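Local coordinates for endoglucanase (Humicola insolens, PDB 1DYS), which hydrolyses internal beta-1,4-glucosidic linkages in cellulose as a glycoside hydrolase family 6 endoglucanase, contributing to the recycling of plant biomass, at residues A[144-149]-A[184-189]. Residues are numbered along the deposited sequence; the frame is centred on the assembly and turned at random.
Sequences MVTGTS and GGWLGW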
loop_
_atom_site.group_PDB
_atom_site.type_symbol
_atom_site.label_atom_id
_atom_site.label_comp_id
_atom_site.label_asym_id
_atom_site.label_seq_id
_atom_site.Cartn_x
_atom_site.Cartn_y
_atom_site.Cartn_z
ATOM N N MET A 144 8.998 17.040 9.813
ATOM C CA MET A 144 8.665 18.307 10.441
ATOM C C MET A 144 9.837 19.288 10.476
ATOM O O MET A 144 9.606 20.478 10.183
ATOM C CB MET A 144 8.212 18.104 11.883
ATOM C CG MET A 144 6.727 18.225 12.150
ATOM S SD MET A 144 6.375 17.329 13.671
ATOM C CE MET A 144 5.784 15.770 13.017
ATOM N N VAL A 145 11.045 18.843 10.767
ATOM C CA VAL A 145 12.230 19.692 10.795
ATOM C C VAL A 145 12.727 20.169 9.443
ATOM O O VAL A 145 13.216 21.295 9.276
ATOM C CB VAL A 145 13.429 18.954 11.453
ATOM C CG1 VAL A 145 14.770 19.632 11.187
ATOM C CG2 VAL A 145 13.225 18.792 12.945
ATOM N N THR A 146 12.788 19.287 8.462
ATOM C CA THR A 146 13.363 19.639 7.168
ATOM C C THR A 146 12.315 19.770 6.082
ATOM O O THR A 146 12.628 20.086 4.933
ATOM C CB THR A 146 14.428 18.585 6.810
ATOM O OG1 THR A 146 13.753 17.316 6.719
ATOM C CG2 THR A 146 15.503 18.493 7.883
ATOM N N GLY A 147 11.048 19.528 6.409
ATOM C CA GLY A 147 9.979 19.553 5.428
ATOM C C GLY A 147 9.515 20.966 5.087
ATOM O O GLY A 147 8.642 21.461 5.792
ATOM N N THR A 148 10.027 21.548 4.015
ATOM C CA THR A 148 9.600 22.911 3.662
ATOM C C THR A 148 8.636 23.029 2.494
ATOM O O THR A 148 8.279 24.153 2.105
ATOM C CB THR A 148 10.832 23.763 3.288
ATOM O OG1 THR A 148 11.492 23.111 2.203
ATOM C CG2 THR A 148 11.771 23.917 4.477
ATOM N N SER A 149 8.224 21.902 1.926
ATOM C CA SER A 149 7.262 21.934 0.824
ATOM C C SER A 149 5.937 22.436 1.363
ATOM O O SER A 149 5.627 22.388 2.567
ATOM C CB SER A 149 7.113 20.503 0.261
ATOM O OG SER A 149 6.354 19.772 1.254
ATOM N N GLY A 184 20.860 9.368 11.935
ATOM C CA GLY A 184 21.898 10.415 12.023
ATOM C C GLY A 184 22.181 11.175 10.744
ATOM O O GLY A 184 22.560 12.349 10.780
ATOM N N GLY A 185 21.945 10.588 9.576
ATOM C CA GLY A 185 22.130 11.217 8.293
ATOM C C GLY A 185 21.157 12.342 7.991
ATOM O O GLY A 185 21.379 13.204 7.131
ATOM N N TRP A 186 19.989 12.250 8.603
ATOM C CA TRP A 186 18.947 13.241 8.394
ATOM C C TRP A 186 19.073 14.376 9.407
ATOM O O TRP A 186 19.137 15.539 9.035
ATOM C CB TRP A 186 17.579 12.547 8.601
ATOM C CG TRP A 186 16.384 13.306 8.100
ATOM C CD1 TRP A 186 16.181 14.655 8.011
ATOM C CD2 TRP A 186 15.149 12.710 7.624
ATOM N NE1 TRP A 186 14.934 14.945 7.486
ATOM C CE2 TRP A 186 14.293 13.746 7.241
ATOM C CE3 TRP A 186 14.713 11.386 7.455
ATOM C CZ2 TRP A 186 13.012 13.536 6.724
ATOM C CZ3 TRP A 186 13.440 11.193 6.937
ATOM C CH2 TRP A 186 12.594 12.243 6.594
ATOM N N LEU A 187 19.065 14.045 10.687
ATOM C CA LEU A 187 18.975 15.009 11.763
ATOM C C LEU A 187 20.197 15.073 12.687
ATOM O O LEU A 187 20.107 15.773 13.711
ATOM C CB LEU A 187 17.767 14.649 12.638
ATOM C CG LEU A 187 16.407 14.627 11.924
ATOM C CD1 LEU A 187 15.287 14.306 12.904
ATOM C CD2 LEU A 187 16.199 15.964 11.244
ATOM N N GLY A 188 21.232 14.367 12.295
ATOM C CA GLY A 188 22.459 14.297 13.098
ATOM C C GLY A 188 23.461 15.395 12.793
ATOM O O GLY A 188 24.419 15.551 13.551
ATOM N N TRP A 189 23.293 16.104 11.695
ATOM C CA TRP A 189 24.183 17.219 11.383
ATOM C C TRP A 189 24.150 18.253 12.492
ATOM O O TRP A 189 23.185 18.415 13.220
ATOM C CB TRP A 189 23.680 17.942 10.123
ATOM C CG TRP A 189 23.671 16.942 8.996
ATOM C CD1 TRP A 189 22.581 16.266 8.518
ATOM C CD2 TRP A 189 24.800 16.490 8.253
ATOM N NE1 TRP A 189 22.981 15.432 7.494
ATOM C CE2 TRP A 189 24.330 15.548 7.318
ATOM C CE3 TRP A 189 26.177 16.788 8.302
ATOM C CZ2 TRP A 189 25.178 14.909 6.413
ATOM C CZ3 TRP A 189 26.998 16.147 7.390
ATOM C CH2 TRP A 189 26.511 15.213 6.465
#
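T146 takes the indole N-H of W186 on its hydroxyl, with NE1 of W186 2.8 Å from OG1 of T146. The bond is nearly straight (168° at the hydrogen), and the oxygen sits at the edge of the indole, close to the ring plane. The methyl of T146 comes to the same edge, its CG2 3.6 Å from NE1 of W186. Next to this polar link, V145 and L187 touch through methyls, CG1 of V145 lying 3.9 Å from CD2 of L187. With chi1 at 62°, OG1 of T146 stands between its own backbone N and carbonyl carbon, from where it also bonds O of G142, one turn back in helix 140-146; the hydroxyl thus ties the indole to that helix. A phenylalanine in place of W186 would probably leave the T146 hydroxyl without its indole donor and the ring less firmly fixed in rotation. K192 of helix 190-207 packs on both V145 and T146. W186 probably binds substrate, and its indole lies beside D139, a probable proton donor. The two short helices follow strands 132-136 and 175-180, so the bond fixes the indole edge in the substrate cleft of the distorted parallel alpha/beta barrel of glycoside hydrolase family 6.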